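Local coordinates for proteasome protein (PDB 2P90) that is of unknown function but belongs to the PAC2 family, named after a proteasome assembly chaperone, and may therefore have a proteasome-related role, at residues Gly157-Arg162 / Asn193-Thr198; Tyr9-Pro14 / Leu57-Asn62; His147-Val152 / Gln264-Glu269; Gln33-Ala38 / Gly109-Leu114. One frame throughout, in Å; residues are numbered along the deposited sequence.

Interaction 1: residues Gly157-Arg162 / Asn193-Thr198; sequences GNSTDR and NVSGYT
Asn-158 grips Val-194 twice, once with its backbone and once with its side chain. Its N donates to Val-194 O at 2.9 Å, and its OD1 accepts from Val-194 N at 2.8 Å, the donor standing 29° off the amide plane. The side chain can turn back onto the strand because CG sits between the backbone N and the carbonyl carbon (chi1 66°). Asparagine suits this place: the other end of the amide, ND2, donates to Lys-192 O, so one flat group takes up an N-H and a carbonyl. Deeper in, Ser-159 OG and Ser-195 OG are hydrogen-bonded at 2.8 Å, and Asn-134 ND2 also reaches Ser-159 OG, which gives these buried hydroxyls polar company. Water 1 donates to Ser-159 O at 2.8 Å and accepts from Tyr-197 OH, carrying the contact up to the ring. Arg-162 NH2 lies 3.4 Å from Asn-193 ND2; both are donors, and both side chains turn to Glu-133: Arg-162 NH1 makes a salt bridge with the Glu-133 carboxylate, and Asn-193 ND2 donates to the Glu-133 backbone O. Gly-157, paired with Ser-195 without hydrogen bonds, brings its CA within 3.1 Å of Val-194 O, an approach possible because no CB intervenes. Strand 194-202 runs here between strand 134-143 and strand 153-157. Val-194 packs on helix 179-189, Tyr-197 and Arg-162 on helix 211-225, and Gly-157 hydrogen-bonds the backbone of the second subunit.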
loop_
_atom_site.group_PDB
_atom_site.type_symbol
_atom_site.label_atom_id
_atom_site.label_comp_id
_atom_site.label_asym_id
_atom_site.label_seq_id
_atom_site.Cartn_x
_atom_site.Cartn_y
_atom_site.Cartn_z
ATOM N N GLY B 157 11.294 21.640 -16.515
ATOM C CA GLY B 157 10.271 21.714 -17.541
ATOM C C GLY B 157 10.717 22.549 -18.744
ATOM O O GLY B 157 11.917 22.776 -18.944
ATOM N N ASN B 158 9.738 22.993 -19.538
ATOM C CA ASN B 158 9.990 23.682 -20.794
ATOM C C ASN B 158 9.359 25.087 -20.826
ATOM O O ASN B 158 9.349 25.739 -21.868
ATOM C CB ASN B 158 9.523 22.817 -21.988
ATOM C CG ASN B 158 8.000 22.621 -22.030
ATOM O OD1 ASN B 158 7.238 23.359 -21.380
ATOM N ND2 ASN B 158 7.550 21.628 -22.803
ATOM N N SER B 159 8.841 25.536 -19.680
ATOM C CA SER B 159 8.255 26.865 -19.530
ATOM C C SER B 159 8.775 27.520 -18.231
ATOM O O SER B 159 8.130 28.393 -17.634
ATOM C CB SER B 159 6.730 26.779 -19.538
ATOM O OG SER B 159 6.236 25.864 -18.547
ATOM N N THR B 160 9.952 27.070 -17.817
ATOM C CA THR B 160 10.619 27.514 -16.608
ATOM C C THR B 160 11.064 28.989 -16.707
ATOM O O THR B 160 11.197 29.685 -15.694
ATOM C CB THR B 160 11.833 26.600 -16.318
ATOM O OG1 THR B 160 12.589 27.138 -15.231
ATOM C CG2 THR B 160 12.770 26.498 -17.543
ATOM N N ASP B 161 11.290 29.443 -17.941
ATOM C CA ASP B 161 11.671 30.817 -18.272
ATOM C C ASP B 161 10.742 31.841 -17.642
ATOM O O ASP B 161 11.172 32.924 -17.307
ATOM C CB ASP B 161 11.677 30.979 -19.799
ATOM C CG ASP B 161 10.681 30.022 -20.495
ATOM O OD1 ASP B 161 11.081 28.884 -20.875
ATOM O OD2 ASP B 161 9.486 30.392 -20.629
ATOM N N ARG B 162 9.475 31.483 -17.458
ATOM C CA ARG B 162 8.468 32.396 -16.908
ATOM C C ARG B 162 8.618 32.638 -15.409
ATOM O O ARG B 162 7.876 33.436 -14.835
ATOM C CB ARG B 162 7.057 31.874 -17.196
ATOM C CG ARG B 162 6.902 31.269 -18.564
ATOM C CD ARG B 162 5.501 30.792 -18.769
ATOM N NE ARG B 162 5.327 30.271 -20.115
ATOM C CZ ARG B 162 4.149 30.132 -20.697
ATOM N NH1 ARG B 162 3.047 30.480 -20.044
ATOM N NH2 ARG B 162 4.064 29.646 -21.926
ATOM N N ASN B 193 3.404 22.972 -23.012
ATOM C CA ASN B 193 4.085 23.769 -21.989
ATOM C C ASN B 193 3.868 23.183 -20.581
ATOM O O ASN B 193 2.720 23.110 -20.113
ATOM C CB ASN B 193 3.605 25.237 -22.033
ATOM C CG ASN B 193 4.046 25.979 -23.308
ATOM O OD1 ASN B 193 5.116 25.700 -23.886
ATOM N ND2 ASN B 193 3.221 26.935 -23.743
ATOM N N VAL B 194 4.959 22.794 -19.914
ATOM C CA VAL B 194 4.873 22.256 -18.548
ATOM C C VAL B 194 6.133 22.484 -17.685
ATOM O O VAL B 194 7.255 22.292 -18.148
ATOM C CB VAL B 194 4.467 20.715 -18.539
ATOM C CG1 VAL B 194 5.505 19.848 -19.286
ATOM C CG2 VAL B 194 4.279 20.214 -17.118
ATOM N N SER B 195 5.922 22.876 -16.428
ATOM C CA SER B 195 6.998 23.026 -15.439
ATOM C C SER B 195 6.594 22.453 -14.078
ATOM O O SER B 195 5.383 22.339 -13.745
ATOM C CB SER B 195 7.407 24.504 -15.280
ATOM O OG SER B 195 7.914 25.000 -16.516
ATOM N N GLY B 196 7.620 22.072 -13.320
ATOM C CA GLY B 196 7.481 21.632 -11.944
ATOM C C GLY B 196 8.289 22.546 -11.052
ATOM O O GLY B 196 9.489 22.748 -11.278
ATOM N N TYR B 197 7.618 23.135 -10.055
ATOM C CA TYR B 197 8.264 24.001 -9.055
ATOM C C TYR B 197 8.424 23.286 -7.720
ATOM O O TYR B 197 7.467 22.840 -7.097
ATOM C CB TYR B 197 7.508 25.313 -8.824
ATOM C CG TYR B 197 7.290 26.223 -10.021
ATOM C CD1 TYR B 197 7.998 26.057 -11.229
ATOM C CD2 TYR B 197 6.397 27.291 -9.925
ATOM C CE1 TYR B 197 7.795 26.933 -12.327
ATOM C CE2 TYR B 197 6.189 28.181 -11.006
ATOM C CZ TYR B 197 6.888 27.983 -12.194
ATOM O OH TYR B 197 6.636 28.834 -13.233
ATOM N N THR B 198 9.652 23.208 -7.264
ATOM C CA THR B 198 9.934 22.680 -5.963
ATOM C C THR B 198 10.429 23.797 -5.028
ATOM O O THR B 198 11.384 24.515 -5.331
ATOM C CB THR B 198 11.020 21.585 -6.085
ATOM O OG1 THR B 198 10.639 20.679 -7.126
ATOM C CG2 THR B 198 11.214 20.842 -4.772
HETATM O O HOH W 1 5.953 28.039 -15.854
#

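Interaction 2: residues Tyr9-Pro14 / Leu57-Asn62; sequences YELEYP and LIASFN
Ile-58, whose carbonyl oxygen takes the N-H of Glu-12, belongs to a classic beta bulge: it and Ala-59 both face Leu-93 on the neighbouring strand 92-97. Glu-12 N reaches Ile-58 O at 2.7 Å, and water 2 donates to the same oxygen as well as to Glu-12 O, so two donors grip one carbonyl where the short strand 9-11 gives out. Before that point the antiparallel pairing is regular, Glu-10 and Ser-60 exchanging both backbone bonds. On one face of the sheet Tyr-9 meets Phe-61. Tyr-9 CB stands over the middle of the Phe-61 ring, 3.9 Å from its centroid, a CH-pi contact. Because chi1 of 61° sets Tyr-9 CG between the backbone N and the carbonyl carbon, its own ring leads away from Phe-61 CG at an oblique angle, the two planes 54° apart, and CD2 comes within 4.1 Å of Ala-59 CB. The small methyl of Ala-59 also takes Leu-11 CD2 at 3.9 Å. Glu-12 bends at chi2 (80°) across Leu-57, its OE1 3.7 Å from Leu-57 CD2. Helix 116-129 covers the rings of Tyr-9 and Phe-61, with Phe-119 edge-to-face on Phe-61. The direct hydrogen bonds are all between backbones, so the pairing itself asks little of the sequence; what is specific is the apolar face of Tyr-9, Leu-11, Ala-59 and Phe-61.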
loop_
_atom_site.group_PDB
_atom_site.type_symbol
_atom_site.label_atom_id
_atom_site.label_comp_id
_atom_site.label_asym_id
_atom_site.label_seq_id
_atom_site.Cartn_x
_atom_site.Cartn_y
_atom_site.Cartn_z
ATOM N N TYR B 9 -13.027 10.392 -14.455
ATOM C CA TYR B 9 -13.630 11.561 -13.818
ATOM C C TYR B 9 -15.025 11.813 -14.388
ATOM O O TYR B 9 -15.380 11.272 -15.421
ATOM C CB TYR B 9 -12.772 12.823 -14.047
ATOM C CG TYR B 9 -12.609 13.188 -15.500
ATOM C CD1 TYR B 9 -11.525 12.698 -16.231
ATOM C CD2 TYR B 9 -13.550 13.990 -16.162
ATOM C CE1 TYR B 9 -11.382 12.984 -17.584
ATOM C CE2 TYR B 9 -13.405 14.306 -17.536
ATOM C CZ TYR B 9 -12.314 13.798 -18.219
ATOM O OH TYR B 9 -12.121 14.080 -19.541
ATOM N N GLU B 10 -15.763 12.690 -13.721
ATOM C CA GLU B 10 -17.063 13.142 -14.142
ATOM C C GLU B 10 -17.009 14.672 -14.328
ATOM O O GLU B 10 -16.508 15.392 -13.471
ATOM C CB GLU B 10 -18.096 12.771 -13.056
ATOM C CG GLU B 10 -19.520 12.603 -13.551
ATOM C CD GLU B 10 -19.603 11.636 -14.742
ATOM O OE1 GLU B 10 -19.286 10.431 -14.540
ATOM O OE2 GLU B 10 -19.969 12.079 -15.869
ATOM N N LEU B 11 -17.513 15.174 -15.443
ATOM C CA LEU B 11 -17.634 16.628 -15.589
ATOM C C LEU B 11 -18.807 17.153 -14.819
ATOM O O LEU B 11 -19.886 16.583 -14.810
ATOM C CB LEU B 11 -17.682 17.078 -17.044
ATOM C CG LEU B 11 -16.342 17.038 -17.782
ATOM C CD1 LEU B 11 -16.548 17.177 -19.281
ATOM C CD2 LEU B 11 -15.376 18.071 -17.274
ATOM N N GLU B 12 -18.588 18.251 -14.135
ATOM C CA GLU B 12 -19.662 18.853 -13.373
ATOM C C GLU B 12 -20.753 19.442 -14.311
ATOM O O GLU B 12 -20.472 19.985 -15.398
ATOM C CB GLU B 12 -19.059 19.882 -12.428
ATOM C CG GLU B 12 -20.008 20.404 -11.394
ATOM C CD GLU B 12 -20.193 19.463 -10.187
ATOM O OE1 GLU B 12 -19.650 18.300 -10.162
ATOM O OE2 GLU B 12 -20.903 19.928 -9.260
ATOM N N TYR B 13 -21.998 19.269 -13.899
ATOM C CA TYR B 13 -23.136 19.751 -14.665
ATOM C C TYR B 13 -24.026 20.584 -13.744
ATOM O O TYR B 13 -24.328 20.138 -12.640
ATOM C CB TYR B 13 -23.930 18.581 -15.217
ATOM C CG TYR B 13 -25.083 19.032 -16.058
ATOM C CD1 TYR B 13 -24.955 19.135 -17.445
ATOM C CD2 TYR B 13 -26.315 19.377 -15.475
ATOM C CE1 TYR B 13 -26.008 19.561 -18.230
ATOM C CE2 TYR B 13 -27.382 19.813 -16.261
ATOM C CZ TYR B 13 -27.211 19.900 -17.637
ATOM O OH TYR B 13 -28.252 20.313 -18.434
ATOM N N PRO B 14 -24.409 21.818 -14.165
ATOM C CA PRO B 14 -24.038 22.444 -15.450
ATOM C C PRO B 14 -22.595 22.943 -15.405
ATOM O O PRO B 14 -22.116 23.379 -14.352
ATOM C CB PRO B 14 -25.031 23.626 -15.591
ATOM C CG PRO B 14 -25.914 23.589 -14.359
ATOM C CD PRO B 14 -25.210 22.742 -13.333
ATOM N N LEU B 57 -16.209 24.093 -9.081
ATOM C CA LEU B 57 -15.836 22.716 -9.479
ATOM C C LEU B 57 -16.130 22.413 -10.970
ATOM O O LEU B 57 -17.249 22.608 -11.438
ATOM C CB LEU B 57 -16.558 21.694 -8.593
ATOM C CG LEU B 57 -16.141 20.218 -8.734
ATOM C CD1 LEU B 57 -14.660 20.040 -8.449
ATOM C CD2 LEU B 57 -16.960 19.359 -7.785
ATOM N N ILE B 58 -15.123 21.948 -11.696
ATOM C CA ILE B 58 -15.270 21.578 -13.101
ATOM C C ILE B 58 -15.417 20.059 -13.309
ATOM O O ILE B 58 -16.305 19.599 -14.052
ATOM C CB ILE B 58 -14.042 22.036 -13.903
ATOM C CG1 ILE B 58 -14.008 23.564 -14.018
ATOM C CG2 ILE B 58 -13.982 21.337 -15.276
ATOM C CD1 ILE B 58 -12.786 24.054 -14.677
ATOM N N ALA B 59 -14.522 19.289 -12.675
ATOM C CA ALA B 59 -14.493 17.832 -12.809
ATOM C C ALA B 59 -14.090 17.196 -11.490
ATOM O O ALA B 59 -13.280 17.765 -10.748
ATOM C CB ALA B 59 -13.531 17.418 -13.894
ATOM N N SER B 60 -14.674 16.033 -11.198
ATOM C CA SER B 60 -14.303 15.240 -10.046
ATOM C C SER B 60 -13.808 13.894 -10.498
ATOM O O SER B 60 -14.469 13.184 -11.243
ATOM C CB SER B 60 -15.493 15.017 -9.123
ATOM O OG SER B 60 -15.738 16.171 -8.346
ATOM N N PHE B 61 -12.627 13.546 -10.038
ATOM C CA PHE B 61 -12.111 12.221 -10.261
ATOM C C PHE B 61 -12.776 11.173 -9.344
ATOM O O PHE B 61 -13.217 11.474 -8.200
ATOM C CB PHE B 61 -10.594 12.247 -10.146
ATOM C CG PHE B 61 -9.923 12.930 -11.317
ATOM C CD1 PHE B 61 -9.351 12.179 -12.338
ATOM C CD2 PHE B 61 -9.903 14.332 -11.422
ATOM C CE1 PHE B 61 -8.724 12.807 -13.448
ATOM C CE2 PHE B 61 -9.292 14.973 -12.527
ATOM C CZ PHE B 61 -8.698 14.195 -13.546
ATOM N N ASN B 62 -12.881 9.964 -9.890
ATOM C CA ASN B 62 -13.423 8.815 -9.173
ATOM C C ASN B 62 -12.357 8.162 -8.327
ATOM O O ASN B 62 -11.443 7.516 -8.851
ATOM C CB ASN B 62 -14.014 7.784 -10.154
ATOM C CG ASN B 62 -14.709 6.602 -9.431
ATOM O OD1 ASN B 62 -14.772 6.539 -8.192
ATOM N ND2 ASN B 62 -15.249 5.696 -10.199
HETATM O O HOH W 2 -18.010 20.725 -15.848
#

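Interaction 3: residues His147-Val152 / Gln264-Glu269; sequences HTRPTV and QQYDSE
Arg-149 lies across Tyr-266, and its first carbon already makes a well-centred contact: CB sits over the face of the tyrosine ring, 3.5 Å from the centroid, as a CH-pi donor. CG continues over the same ring, 3.7 Å from Tyr-266 CD2. There the chain bends (chi2 -69°), and CD, 3.9 Å from Tyr-266 CD2, leaves along the rim toward the next residue of the helix. NE then donates to Asp-267 OD1 at 3.1 Å and NH2 to Asp-267 OD2 at 3.0 Å, the latter on the syn lone pair. This is a side-on, bidentate salt bridge with guanidinium and carboxylate nearly coplanar, their planes 22° apart, while the guanidinium stands upright to the tyrosine ring. It ties the loop between strands 134-143 and 153-157 to helix 253-276, the last helix of the modelled chain, at the protein surface. The remaining nitrogen, NH1, turns back to Thr-148 O at 3.2 Å, meeting that oxygen from above the carbonyl plane, so all three guanidinium nitrogens are occupied and the rotation of the group is fixed. Arginine thus offers a greasy stem for the ring and a flat charged end for Asp-267. At the far end of the ring, Tyr-266 OH makes a weak hydrogen bond to Pro-150 O at 2.9 Å, and Val-152 CG2 lies 3.5 Å from the same hydroxyl oxygen.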
loop_
_atom_site.group_PDB
_atom_site.type_symbol
_atom_site.label_atom_id
_atom_site.label_comp_id
_atom_site.label_asym_id
_atom_site.label_seq_id
_atom_site.Cartn_x
_atom_site.Cartn_y
_atom_site.Cartn_z
ATOM N N HIS B 147 16.217 27.783 8.282
ATOM C CA HIS B 147 15.038 28.644 8.439
ATOM C C HIS B 147 15.378 30.128 8.437
ATOM O O HIS B 147 14.476 30.983 8.330
ATOM C CB HIS B 147 14.221 28.284 9.712
ATOM C CG HIS B 147 14.861 28.713 10.997
ATOM N ND1 HIS B 147 15.776 27.930 11.668
ATOM C CD2 HIS B 147 14.700 29.833 11.747
ATOM C CE1 HIS B 147 16.162 28.554 12.768
ATOM N NE2 HIS B 147 15.525 29.711 12.838
ATOM N N THR B 148 16.675 30.431 8.561
ATOM C CA THR B 148 17.173 31.811 8.701
ATOM C C THR B 148 17.519 32.475 7.363
ATOM O O THR B 148 18.078 33.563 7.335
ATOM C CB THR B 148 18.410 31.862 9.633
ATOM O OG1 THR B 148 19.344 30.864 9.213
ATOM C CG2 THR B 148 18.024 31.596 11.136
ATOM N N ARG B 149 17.192 31.816 6.256
ATOM C CA ARG B 149 17.479 32.340 4.914
ATOM C C ARG B 149 16.207 32.281 4.051
ATOM O O ARG B 149 15.352 31.426 4.292
ATOM C CB ARG B 149 18.612 31.535 4.265
ATOM C CG ARG B 149 19.964 31.758 4.908
ATOM C CD ARG B 149 20.443 33.180 4.618
ATOM N NE ARG B 149 21.802 33.417 5.085
ATOM C CZ ARG B 149 22.126 33.842 6.311
ATOM N NH1 ARG B 149 21.196 34.087 7.246
ATOM N NH2 ARG B 149 23.405 34.012 6.604
ATOM N N PRO B 150 16.080 33.179 3.047
ATOM C CA PRO B 150 14.867 33.132 2.195
ATOM C C PRO B 150 14.610 31.727 1.623
ATOM O O PRO B 150 15.563 30.965 1.393
ATOM C CB PRO B 150 15.165 34.125 1.063
ATOM C CG PRO B 150 16.266 35.040 1.595
ATOM C CD PRO B 150 17.031 34.241 2.634
ATOM N N THR B 151 13.325 31.396 1.433
ATOM C CA THR B 151 12.903 30.123 0.823
ATOM C C THR B 151 13.106 30.085 -0.699
ATOM O O THR B 151 12.578 30.909 -1.448
ATOM C CB THR B 151 11.447 29.747 1.206
ATOM O OG1 THR B 151 11.366 29.552 2.621
ATOM C CG2 THR B 151 11.026 28.450 0.538
ATOM N N VAL B 152 13.882 29.110 -1.140
ATOM C CA VAL B 152 14.185 28.961 -2.546
ATOM C C VAL B 152 13.207 28.004 -3.267
ATOM O O VAL B 152 12.672 27.062 -2.663
ATOM C CB VAL B 152 15.624 28.471 -2.709
ATOM C CG1 VAL B 152 15.859 27.916 -4.113
ATOM C CG2 VAL B 152 16.587 29.613 -2.376
ATOM N N GLN B 264 26.081 29.095 5.975
ATOM C CA GLN B 264 27.331 29.241 5.239
ATOM C C GLN B 264 27.218 28.538 3.893
ATOM O O GLN B 264 27.489 29.125 2.847
ATOM C CB GLN B 264 28.499 28.668 6.054
ATOM C CG GLN B 264 29.797 29.449 5.883
ATOM C CD GLN B 264 30.998 28.862 6.663
ATOM O OE1 GLN B 264 30.970 27.695 7.124
ATOM N NE2 GLN B 264 32.074 29.668 6.791
ATOM N N GLN B 265 26.805 27.276 3.935
ATOM C CA GLN B 265 26.469 26.488 2.752
ATOM C C GLN B 265 25.556 27.258 1.775
ATOM O O GLN B 265 25.872 27.414 0.603
ATOM C CB GLN B 265 25.805 25.198 3.233
ATOM C CG GLN B 265 25.248 24.272 2.156
ATOM C CD GLN B 265 24.836 22.904 2.735
ATOM O OE1 GLN B 265 23.742 22.398 2.450
ATOM N NE2 GLN B 265 25.723 22.301 3.552
ATOM N N TYR B 266 24.446 27.773 2.307
ATOM C CA TYR B 266 23.462 28.564 1.576
ATOM C C TYR B 266 24.049 29.788 0.860
ATOM O O TYR B 266 23.762 30.025 -0.324
ATOM C CB TYR B 266 22.355 28.995 2.558
ATOM C CG TYR B 266 21.184 29.694 1.912
ATOM C CD1 TYR B 266 19.990 29.014 1.657
ATOM C CD2 TYR B 266 21.283 31.031 1.514
ATOM C CE1 TYR B 266 18.918 29.664 1.047
ATOM C CE2 TYR B 266 20.231 31.685 0.893
ATOM C CZ TYR B 266 19.047 30.992 0.667
ATOM O OH TYR B 266 17.997 31.662 0.084
ATOM N N ASP B 267 24.831 30.583 1.602
ATOM C CA ASP B 267 25.429 31.838 1.099
ATOM C C ASP B 267 26.480 31.545 0.021
ATOM O O ASP B 267 26.576 32.230 -1.008
ATOM C CB ASP B 267 26.063 32.629 2.252
ATOM C CG ASP B 267 25.026 33.170 3.230
ATOM O OD1 ASP B 267 23.892 33.467 2.802
ATOM O OD2 ASP B 267 25.346 33.330 4.433
ATOM N N SER B 268 27.246 30.494 0.280
ATOM C CA SER B 268 28.231 30.013 -0.642
ATOM C C SER B 268 27.599 29.626 -1.991
ATOM O O SER B 268 28.124 30.020 -3.056
ATOM C CB SER B 268 28.936 28.817 -0.022
ATOM O OG SER B 268 30.117 28.558 -0.724
ATOM N N GLU B 269 26.496 28.865 -1.954
ATOM C CA GLU B 269 25.842 28.404 -3.181
ATOM C C GLU B 269 25.177 29.589 -3.899
ATOM O O GLU B 269 25.172 29.666 -5.134
ATOM C CB GLU B 269 24.863 27.250 -2.901
ATOM C CG GLU B 269 24.457 26.331 -4.121
ATOM C CD GLU B 269 25.357 26.399 -5.452
ATOM O OE1 GLU B 269 26.372 25.622 -5.576
ATOM O OE2 GLU B 269 24.976 27.166 -6.402
#

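Interaction 4: residues Gln33-Ala38 / Gly109-Leu114; sequences QGYADA and GPEPDL
Gln-33 pairs with Pro-110 in a parallel beta bridge, where strands 27-33 and 103-108, neighbours in the mixed sheet of this PAC2 protein, pass into the loops at their C-terminal ends. Gln-33 straddles the proline: its N donates to Gly-109 O at 3.1 Å, and its O accepts from Glu-111 N at 2.7 Å. Proline suits the middle place, since the pattern asks no N-H of it. The side chain of Gln-33 is extended and turns aside to pack on Glu-43 of helix 41-52. Glu-111 is extended too, but its CB points at the other loop and sits 3.3 Å from Gln-33 O. With CG anti to the backbone N (chi1 169°) and the chain straight beyond, the carboxylate is carried past Gly-34 to Tyr-35, where OE1 lies 3.5 Å from Tyr-35 CB. OE1 is also 3.6 Å from Gly-34 O. Two acceptors can lie so near because Arg-70 of the second subunit serves both, NE to the carboxylate and NH2 to the carbonyl; OE2 takes Arg-73 of that subunit and the N-H of Ala-179. So gripped, the buried glutamate is probably held ionised. Tyr-35, CG likewise anti to N (chi1 175°), sends its ring away from Glu-111, and its hydroxyl makes a weak hydrogen bond to Pro-176 O. Gly-34, at a phi of 128° that suits a residue without CB, gives its N-H to the syn lone pair of Asp-37 OD2 at 2.8 Å.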
loop_
_atom_site.group_PDB
_atom_site.type_symbol
_atom_site.label_atom_id
_atom_site.label_comp_id
_atom_site.label_asym_id
_atom_site.label_seq_id
_atom_site.Cartn_x
_atom_site.Cartn_y
_atom_site.Cartn_z
ATOM N N GLN B 33 -1.355 16.022 -3.098
ATOM C CA GLN B 33 -0.840 15.710 -1.781
ATOM C C GLN B 33 -0.489 14.199 -1.743
ATOM O O GLN B 33 -1.195 13.371 -2.316
ATOM C CB GLN B 33 -1.891 16.137 -0.740
ATOM C CG GLN B 33 -1.450 16.091 0.731
ATOM C CD GLN B 33 -2.661 16.214 1.736
ATOM O OE1 GLN B 33 -3.740 16.737 1.378
ATOM N NE2 GLN B 33 -2.472 15.748 2.985
ATOM N N GLY B 34 0.645 13.853 -1.145
ATOM C CA GLY B 34 1.024 12.457 -0.990
ATOM C C GLY B 34 2.412 12.090 -1.474
ATOM O O GLY B 34 2.902 10.973 -1.226
ATOM N N TYR B 35 3.065 13.033 -2.135
ATOM C CA TYR B 35 4.380 12.791 -2.706
ATOM C C TYR B 35 5.474 13.661 -2.097
ATOM O O TYR B 35 6.395 13.140 -1.449
ATOM C CB TYR B 35 4.335 12.962 -4.229
ATOM C CG TYR B 35 5.689 12.852 -4.860
ATOM C CD1 TYR B 35 6.476 11.693 -4.678
ATOM C CD2 TYR B 35 6.216 13.896 -5.610
ATOM C CE1 TYR B 35 7.727 11.564 -5.251
ATOM C CE2 TYR B 35 7.504 13.785 -6.184
ATOM C CZ TYR B 35 8.238 12.612 -6.005
ATOM O OH TYR B 35 9.492 12.481 -6.572
ATOM N N ALA B 36 5.399 14.978 -2.323
ATOM C CA ALA B 36 6.429 15.907 -1.843
ATOM C C ALA B 36 5.777 16.974 -0.962
ATOM O O ALA B 36 5.376 18.061 -1.434
ATOM C CB ALA B 36 7.175 16.535 -3.009
ATOM N N ASP B 37 5.648 16.657 0.313
ATOM C CA ASP B 37 4.817 17.476 1.209
ATOM C C ASP B 37 5.555 18.151 2.384
ATOM O O ASP B 37 4.921 18.437 3.418
ATOM C CB ASP B 37 3.639 16.653 1.733
ATOM C CG ASP B 37 2.764 16.095 0.600
ATOM O OD1 ASP B 37 2.204 16.891 -0.223
ATOM O OD2 ASP B 37 2.655 14.847 0.542
ATOM N N ALA B 38 6.862 18.389 2.214
ATOM C CA ALA B 38 7.668 19.077 3.238
ATOM C C ALA B 38 7.017 20.406 3.661
ATOM O O ALA B 38 6.626 21.203 2.813
ATOM C CB ALA B 38 9.084 19.305 2.751
ATOM N N GLY B 109 -5.952 17.754 -4.648
ATOM C CA GLY B 109 -6.538 16.659 -3.876
ATOM C C GLY B 109 -5.437 15.623 -3.761
ATOM O O GLY B 109 -4.290 15.955 -4.016
ATOM N N PRO B 110 -5.772 14.375 -3.366
ATOM C CA PRO B 110 -4.722 13.351 -3.170
ATOM C C PRO B 110 -4.030 12.899 -4.461
ATOM O O PRO B 110 -4.721 12.677 -5.484
ATOM C CB PRO B 110 -5.520 12.172 -2.614
ATOM C CG PRO B 110 -6.928 12.388 -3.158
ATOM C CD PRO B 110 -7.110 13.844 -3.028
ATOM N N GLU B 111 -2.701 12.746 -4.420
ATOM C CA GLU B 111 -2.011 12.051 -5.512
ATOM C C GLU B 111 -2.657 10.659 -5.635
ATOM O O GLU B 111 -2.723 9.956 -4.638
ATOM C CB GLU B 111 -0.514 11.880 -5.194
ATOM C CG GLU B 111 0.201 10.935 -6.144
ATOM C CD GLU B 111 1.665 10.704 -5.824
ATOM O OE1 GLU B 111 2.017 10.435 -4.643
ATOM O OE2 GLU B 111 2.473 10.773 -6.787
ATOM N N PRO B 112 -3.137 10.242 -6.836
ATOM C CA PRO B 112 -3.666 8.841 -6.950
ATOM C C PRO B 112 -2.684 7.752 -6.529
ATOM O O PRO B 112 -1.488 7.869 -6.828
ATOM C CB PRO B 112 -3.951 8.701 -8.454
ATOM C CG PRO B 112 -4.291 10.142 -8.874
ATOM C CD PRO B 112 -3.297 11.002 -8.095
ATOM N N ASP B 113 -3.171 6.702 -5.858
ATOM C CA ASP B 113 -2.344 5.509 -5.611
ATOM C C ASP B 113 -2.263 4.649 -6.904
ATOM O O ASP B 113 -1.260 3.981 -7.151
ATOM C CB ASP B 113 -2.925 4.634 -4.498
ATOM C CG ASP B 113 -2.984 5.307 -3.168
ATOM O OD1 ASP B 113 -1.945 5.362 -2.444
ATOM O OD2 ASP B 113 -4.102 5.724 -2.783
ATOM N N LEU B 114 -3.329 4.693 -7.719
ATOM C CA LEU B 114 -3.528 3.747 -8.810
ATOM C C LEU B 114 -3.690 4.429 -10.170
ATOM O O LEU B 114 -4.038 5.626 -10.258
ATOM C CB LEU B 114 -4.787 2.885 -8.517
ATOM C CG LEU B 114 -5.014 2.363 -7.068
ATOM C CD1 LEU B 114 -6.357 1.720 -6.920
ATOM C CD2 LEU B 114 -3.897 1.402 -6.571
#

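Interactions 1 and 2 lie toward the two ends of the same mixed sheet, their centres about 27 Å apart, and each joins a strand that is outermost within the chain, or its continuation, to the strand beside it. The first relies on buried serines, amides and a water, the second on backbone pairing with an apolar face. Interaction 4 sits nearer the middle of that sheet, its centre about 10 Å from the centre of the chain, and like interaction 1 touches the second subunit, though with charged groups. Interaction 3 is the surface contact, a salt bridge with an aromatic ring pinning a loop to a helix, and lies across the chain's centre from interaction 2.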